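Local structure of NMB1025 protein (Neisseria meningitidis serogroup B, 3KJJ) at residues B[47-50]-B[51-55]; B[79-82]-B[83-87]; B[86-89]-B[90-93]. The protein is of unknown function but belongs to the trimer-forming YjgF (RutC) family, whose better-known members are enamine/imine deaminases. All blocks are in the same frame, centred on the assembly; numbering follows the deposited sequence.

All three contacts lie on, or at the ends of, the two helices that pack side by side on the sheet of this YjgF-type fold. Contact 1 is the core one: it lies in the middle of helix 43-60, with its apolar side chains buried against the sheet and helix 81-91. Contacts 2 and 3 share G86 and V87 and mark the start and the end of helix 81-91; both are only partly buried, and both reach a neighbouring subunit. Their chemistry differs accordingly. Contact 1 pairs a carboxylate with an amide, contact 2 sets an amide on a phenol ring, and contact 3 gathers two indoles and a valine. Contacts 1 and 3 meet where W91 NE1 probably hydrogen-bonds D55 OD1.

Contact 1. Residues B[47-50]-B[51-55]; sequences TADV and LAQID
D49 OD2 is gripped twice, by NE2 of Q53 one helical turn further on and by the backbone N of E38. This i to i+4 carboxylate-amide pair sits on helix 43-60, one of the two helices packed on the sheet in the YjgF fold. The NE2 to OD2 distance is 2.8 Å, but the bond is bent, 130° at the hydrogen, and the amide comes from above the carboxylate plane; the two flat groups are turned 55° against each other. D49 reaches the meeting point with CG anti to its backbone N (chi1 -179°), while Q53 extends beyond CG. Each group has further partners: Q53 NE2 also donates to V36 O, and D49 OD1 accepts from N39 ND2. The pair therefore ties the helix to the 36-39 loop, and the amide and loop NH groups would be expected to stabilise the charged carboxylate.

The buried side of the helix packs through carbon: the methyl CG2 of T47 lies 3.8 Å from CD1 of L51, the two side chains alongside each other and pointing the same way; T47 OG1 bonds back to A43 O. V50 and I54 cross at an angle, CG1 to CD1 4.1 Å apart, and rest on I116 and I118 of strand 114-121, while L51 reaches W88 and W91 of helix 81-91. Beneath these side chains the backbone is regular: Q53 N reaches D49 O at 3.1 Å, I54 N meets V50 O at 3.0 Å, and L51 N bonds T47 O at 2.9 Å.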
loop_
_atom_site.group_PDB
_atom_site.type_symbol
_atom_site.label_atom_id
_atom_site.label_comp_id
_atom_site.label_asym_id
_atom_site.label_seq_id
_atom_site.Cartn_x
_atom_site.Cartn_y
_atom_site.Cartn_z
ATOM N N THR B 47 -7.718 0.627 18.426
ATOM C CA THR B 47 -7.629 -0.491 17.485
ATOM C C THR B 47 -9.022 -1.123 17.338
ATOM O O THR B 47 -9.467 -1.384 16.217
ATOM C CB THR B 47 -6.533 -1.534 17.880
ATOM O OG1 THR B 47 -5.245 -0.893 17.951
ATOM C CG2 THR B 47 -6.447 -2.661 16.848
ATOM N N ALA B 48 -9.704 -1.337 18.468
ATOM C CA ALA B 48 -11.057 -1.903 18.474
ATOM C C ALA B 48 -12.006 -1.069 17.621
ATOM O O ALA B 48 -12.732 -1.615 16.797
ATOM C CB ALA B 48 -11.597 -2.025 19.895
ATOM N N ASP B 49 -12.005 0.242 17.833
ATOM C CA ASP B 49 -12.878 1.140 17.075
ATOM C C ASP B 49 -12.612 1.092 15.571
ATOM O O ASP B 49 -13.556 1.121 14.769
ATOM C CB ASP B 49 -12.759 2.584 17.560
ATOM C CG ASP B 49 -13.676 3.526 16.789
ATOM O OD1 ASP B 49 -14.890 3.504 17.043
ATOM O OD2 ASP B 49 -13.179 4.271 15.923
ATOM N N VAL B 50 -11.332 1.028 15.208
ATOM C CA VAL B 50 -10.892 1.038 13.814
ATOM C C VAL B 50 -11.331 -0.264 13.136
ATOM O O VAL B 50 -11.845 -0.236 12.020
ATOM C CB VAL B 50 -9.355 1.280 13.715
ATOM C CG1 VAL B 50 -8.779 0.809 12.393
ATOM C CG2 VAL B 50 -9.043 2.791 13.916
ATOM N N LEU B 51 -11.142 -1.388 13.829
ATOM C CA LEU B 51 -11.598 -2.682 13.317
ATOM C C LEU B 51 -13.128 -2.773 13.165
ATOM O O LEU B 51 -13.617 -3.425 12.240
ATOM C CB LEU B 51 -10.998 -3.848 14.116
ATOM C CG LEU B 51 -9.455 -3.932 14.080
ATOM C CD1 LEU B 51 -8.911 -4.933 15.084
ATOM C CD2 LEU B 51 -8.908 -4.242 12.677
ATOM N N ALA B 52 -13.875 -2.094 14.039
ATOM C CA ALA B 52 -15.344 -2.034 13.941
ATOM C C ALA B 52 -15.828 -1.244 12.724
ATOM O O ALA B 52 -16.752 -1.668 12.022
ATOM C CB ALA B 52 -15.969 -1.481 15.246
ATOM N N GLN B 53 -15.173 -0.118 12.453
ATOM C CA GLN B 53 -15.357 0.618 11.200
ATOM C C GLN B 53 -15.083 -0.243 9.980
ATOM O O GLN B 53 -15.862 -0.239 9.019
ATOM C CB GLN B 53 -14.419 1.823 11.149
ATOM C CG GLN B 53 -14.751 2.931 12.122
ATOM C CD GLN B 53 -13.735 4.046 12.047
ATOM O OE1 GLN B 53 -13.577 4.677 11.013
ATOM N NE2 GLN B 53 -13.027 4.280 13.147
ATOM N N ILE B 54 -13.967 -0.973 10.010
ATOM C CA ILE B 54 -13.600 -1.816 8.883
ATOM C C ILE B 54 -14.699 -2.838 8.617
ATOM O O ILE B 54 -15.123 -3.003 7.461
ATOM C CB ILE B 54 -12.183 -2.444 9.043
ATOM C CG1 ILE B 54 -11.115 -1.371 8.771
ATOM C CG2 ILE B 54 -12.007 -3.622 8.089
ATOM C CD1 ILE B 54 -9.711 -1.672 9.307
ATOM N N ASP B 55 -15.178 -3.473 9.690
ATOM C CA ASP B 55 -16.310 -4.398 9.634
ATOM C C ASP B 55 -17.505 -3.742 8.935
ATOM O O ASP B 55 -18.104 -4.335 8.050
ATOM C CB ASP B 55 -16.734 -4.858 11.035
ATOM C CG ASP B 55 -15.765 -5.856 11.663
ATOM O OD1 ASP B 55 -14.973 -6.496 10.935
ATOM O OD2 ASP B 55 -15.819 -6.014 12.904
#

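Contact 2. Residues B[79-82]-B[83-87]; sequences GDYA and EMNGV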
loop_
_atom_site.group_PDB
_atom_site.type_symbol
_atom_site.label_atom_id
_atom_site.label_comp_id
_atom_site.label_asym_id
_atom_site.label_seq_id
_atom_site.Cartn_x
_atom_site.Cartn_y
_atom_site.Cartn_z
ATOM N N GLY B 79 5.904 1.362 20.306
ATOM C CA GLY B 79 5.691 0.893 21.673
ATOM C C GLY B 79 4.311 0.280 21.904
ATOM O O GLY B 79 4.104 -0.422 22.890
ATOM N N ASP B 80 3.372 0.534 20.993
ATOM C CA ASP B 80 1.987 0.053 21.137
ATOM C C ASP B 80 1.719 -1.228 20.344
ATOM O O ASP B 80 0.563 -1.640 20.201
ATOM C CB ASP B 80 0.991 1.129 20.682
ATOM C CG ASP B 80 0.938 2.330 21.621
ATOM O OD1 ASP B 80 1.192 2.172 22.830
ATOM O OD2 ASP B 80 0.613 3.436 21.141
ATOM N N TYR B 81 2.788 -1.842 19.839
ATOM C CA TYR B 81 2.710 -3.044 18.996
ATOM C C TYR B 81 1.948 -4.199 19.647
ATOM O O TYR B 81 0.957 -4.680 19.087
ATOM C CB TYR B 81 4.118 -3.494 18.595
ATOM C CG TYR B 81 4.198 -4.523 17.483
ATOM C CD1 TYR B 81 3.673 -4.263 16.217
ATOM C CD2 TYR B 81 4.831 -5.746 17.693
ATOM C CE1 TYR B 81 3.775 -5.209 15.187
ATOM C CE2 TYR B 81 4.934 -6.692 16.672
ATOM C CZ TYR B 81 4.399 -6.415 15.429
ATOM O OH TYR B 81 4.498 -7.353 14.425
ATOM N N ALA B 82 2.398 -4.640 20.820
ATOM C CA ALA B 82 1.749 -5.756 21.512
ATOM C C ALA B 82 0.287 -5.467 21.855
ATOM O O ALA B 82 -0.560 -6.353 21.747
ATOM C CB ALA B 82 2.540 -6.180 22.763
ATOM N N GLU B 83 -0.006 -4.231 22.252
ATOM C CA GLU B 83 -1.370 -3.832 22.596
ATOM C C GLU B 83 -2.292 -3.882 21.382
ATOM O O GLU B 83 -3.421 -4.378 21.481
ATOM C CB GLU B 83 -1.409 -2.434 23.223
ATOM C CG GLU B 83 -2.761 -2.060 23.831
ATOM C CD GLU B 83 -2.709 -0.828 24.730
ATOM O OE1 GLU B 83 -1.601 -0.326 25.002
ATOM O OE2 GLU B 83 -3.783 -0.356 25.161
HETATM N N MSE B 84 -1.807 -3.355 20.257
HETATM C CA MSE B 84 -2.548 -3.387 18.990
HETATM C C MSE B 84 -2.783 -4.841 18.604
HETATM O O MSE B 84 -3.934 -5.243 18.414
HETATM C CB MSE B 84 -1.803 -2.614 17.891
HETATM C CG MSE B 84 -2.512 -2.544 16.521
HETATM SE SE MSE B 84 -2.352 -4.206 15.457
HETATM C CE MSE B 84 -3.832 -3.865 14.255
ATOM N N ASN B 85 -1.695 -5.618 18.540
ATOM C CA ASN B 85 -1.724 -7.057 18.218
ATOM C C ASN B 85 -2.737 -7.872 19.001
ATOM O O ASN B 85 -3.399 -8.733 18.433
ATOM C CB ASN B 85 -0.333 -7.693 18.397
ATOM C CG ASN B 85 0.636 -7.304 17.300
ATOM O OD1 ASN B 85 0.236 -6.855 16.231
ATOM N ND2 ASN B 85 1.921 -7.470 17.564
ATOM N N GLY B 86 -2.859 -7.601 20.299
ATOM C CA GLY B 86 -3.820 -8.313 21.145
ATOM C C GLY B 86 -5.247 -8.186 20.643
ATOM O O GLY B 86 -6.015 -9.154 20.680
ATOM N N VAL B 87 -5.592 -6.999 20.143
ATOM C CA VAL B 87 -6.923 -6.749 19.632
ATOM C C VAL B 87 -7.057 -7.318 18.212
ATOM O O VAL B 87 -8.033 -8.007 17.908
ATOM C CB VAL B 87 -7.300 -5.252 19.748
ATOM C CG1 VAL B 87 -8.654 -4.968 19.094
ATOM C CG2 VAL B 87 -7.307 -4.842 21.230
HETATM O O HOH W 1 1.948 -2.656 23.525
HETATM O O HOH W 2 0.738 0.101 24.566
#
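N85 leans back over the first turn of its helix onto the ring of Y81, and its side chain can be followed outward atom by atom. CB sits 3.3 Å from Y81 O, the carbonyl that takes the backbone N of N85 at 2.9 Å. CG stays close to the same oxygen, because at chi1 -74° it lies beside the backbone N and the amide is turned back along the helix. There the chain forks. OD1 accepts a hydrogen bond from R100 NH1 on strand 99-104, which fixes the rotation of the amide and tells its oxygen from its nitrogen. ND2 goes over the centre of the tyrosine ring, its nearest ring atom being CE2 of Y81 at 3.2 Å. Since ring and amide planes stand 72° apart, this is an amide meeting an aromatic face with its nitrogen end and not a flat stack. Y81 offers that face because its own CG is anti to the backbone N (chi1 -167°). A neighbouring subunit packs here too, its A108 on Y81 and its R19 on N85.

At the helix start, a water accepts from E83 N at 2.8 Å and donates to G79 O at 3.2 Å, so it serves an amide of the first turn. D80 OD1 and E83 OE1 are like charges 4.3 Å apart, with a water bonded to D80 OD1 at 2.7 Å between the two carboxylates; their other oxygens have partners elsewhere: D80 OD2 forms a salt bridge with R113, and E83 OE2 accepts from A44 N. These residues form the start of helix 81-91 and the turn leading into it, in the crossover of the beta-alpha-beta unit between parallel strands 68-75 and 99-104, at a subunit boundary of the YjgF trimer.

Contact 3. Residues B[86-89]-B[90-93]; sequences GVWD and AWVA
W88 and W91 both hold CG anti to the backbone N (chi1 172° in each), which sends the two indoles off the last turn of helix 81-91 until their six-membered rings meet. CZ3 of W88 comes within 3.8 Å of CZ3 of W91. The planes make 42°, an oblique meeting that is neither a stack nor edge-to-face. V92 adds a CH-pi contact: its CG1 lies over the face of the W88 indole, 3.7 Å from the centroid of the five-membered ring, toward the same face that W91 approaches.

The helix runs out beneath these groups. W88 O takes a straight bond from V92 N at 2.9 Å and a second from W91 N at 3.0 Å, the latter from well above the carbonyl plane. V92 is the first residue to leave helical geometry, and a water bridges D89 O and V92 O, 2.7 Å from each.

The polar ends point elsewhere: W91 NE1 donates to D55 OD1 of helix 43-60, W88 NE1 to R19 O of a neighbouring subunit, and D89 OD2 makes a salt bridge with that same R19. R100 and K65 form cation-pi contacts with W88 and W91. The indoles thus pack by their carbon surfaces while their NH groups are spent on separate partners, joining the helix end both to helix 43-60 and to a neighbouring subunit.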
loop_
_atom_site.group_PDB
_atom_site.type_symbol
_atom_site.label_atom_id
_atom_site.label_comp_id
_atom_site.label_asym_id
_atom_site.label_seq_id
_atom_site.Cartn_x
_atom_site.Cartn_y
_atom_site.Cartn_z
ATOM N N GLY B 86 -2.859 -7.601 20.299
ATOM C CA GLY B 86 -3.820 -8.313 21.145
ATOM C C GLY B 86 -5.247 -8.186 20.643
ATOM O O GLY B 86 -6.015 -9.154 20.680
ATOM N N VAL B 87 -5.592 -6.999 20.143
ATOM C CA VAL B 87 -6.923 -6.749 19.632
ATOM C C VAL B 87 -7.057 -7.318 18.212
ATOM O O VAL B 87 -8.033 -8.007 17.908
ATOM C CB VAL B 87 -7.300 -5.252 19.748
ATOM C CG1 VAL B 87 -8.654 -4.968 19.094
ATOM C CG2 VAL B 87 -7.307 -4.842 21.230
ATOM N N TRP B 88 -6.065 -7.039 17.367
ATOM C CA TRP B 88 -5.988 -7.594 16.015
ATOM C C TRP B 88 -6.096 -9.115 16.005
ATOM O O TRP B 88 -6.919 -9.664 15.276
ATOM C CB TRP B 88 -4.685 -7.153 15.343
ATOM C CG TRP B 88 -4.393 -7.804 14.029
ATOM C CD1 TRP B 88 -3.666 -8.932 13.825
ATOM C CD2 TRP B 88 -4.801 -7.345 12.732
ATOM N NE1 TRP B 88 -3.598 -9.215 12.481
ATOM C CE2 TRP B 88 -4.293 -8.261 11.788
ATOM C CE3 TRP B 88 -5.570 -6.267 12.282
ATOM C CZ2 TRP B 88 -4.509 -8.122 10.410
ATOM C CZ3 TRP B 88 -5.789 -6.129 10.910
ATOM C CH2 TRP B 88 -5.261 -7.057 9.995
ATOM N N ASP B 89 -5.276 -9.778 16.825
ATOM C CA ASP B 89 -5.246 -11.244 16.925
ATOM C C ASP B 89 -6.589 -11.872 17.264
ATOM O O ASP B 89 -6.904 -12.952 16.761
ATOM C CB ASP B 89 -4.202 -11.712 17.945
ATOM C CG ASP B 89 -2.786 -11.482 17.473
ATOM O OD1 ASP B 89 -2.601 -11.069 16.309
ATOM O OD2 ASP B 89 -1.857 -11.716 18.271
ATOM N N ALA B 90 -7.354 -11.202 18.125
ATOM C CA ALA B 90 -8.701 -11.639 18.517
ATOM C C ALA B 90 -9.749 -11.383 17.431
ATOM O O ALA B 90 -10.755 -12.094 17.348
ATOM C CB ALA B 90 -9.120 -10.957 19.819
ATOM N N TRP B 91 -9.501 -10.375 16.603
ATOM C CA TRP B 91 -10.458 -9.925 15.585
ATOM C C TRP B 91 -10.336 -10.705 14.286
ATOM O O TRP B 91 -11.358 -11.076 13.715
ATOM C CB TRP B 91 -10.314 -8.427 15.334
ATOM C CG TRP B 91 -11.107 -7.854 14.164
ATOM C CD1 TRP B 91 -12.392 -7.394 14.193
ATOM C CD2 TRP B 91 -10.634 -7.632 12.824
ATOM N NE1 TRP B 91 -12.759 -6.925 12.951
ATOM C CE2 TRP B 91 -11.698 -7.053 12.095
ATOM C CE3 TRP B 91 -9.414 -7.874 12.169
ATOM C CZ2 TRP B 91 -11.581 -6.713 10.742
ATOM C CZ3 TRP B 91 -9.294 -7.535 10.838
ATOM C CH2 TRP B 91 -10.378 -6.962 10.130
ATOM N N VAL B 92 -9.106 -10.968 13.825
ATOM C CA VAL B 92 -8.927 -11.648 12.517
ATOM C C VAL B 92 -9.651 -12.994 12.394
ATOM O O VAL B 92 -9.872 -13.695 13.385
ATOM C CB VAL B 92 -7.444 -11.822 12.091
ATOM C CG1 VAL B 92 -6.848 -10.488 11.715
ATOM C CG2 VAL B 92 -6.630 -12.505 13.178
ATOM N N ALA B 93 -10.039 -13.336 11.172
ATOM C CA ALA B 93 -10.692 -14.612 10.927
ATOM C C ALA B 93 -9.619 -15.690 10.883
ATOM O O ALA B 93 -8.739 -15.669 10.025
ATOM C CB ALA B 93 -11.478 -14.565 9.612
HETATM O O HOH W 3 -8.575 -14.688 15.493
#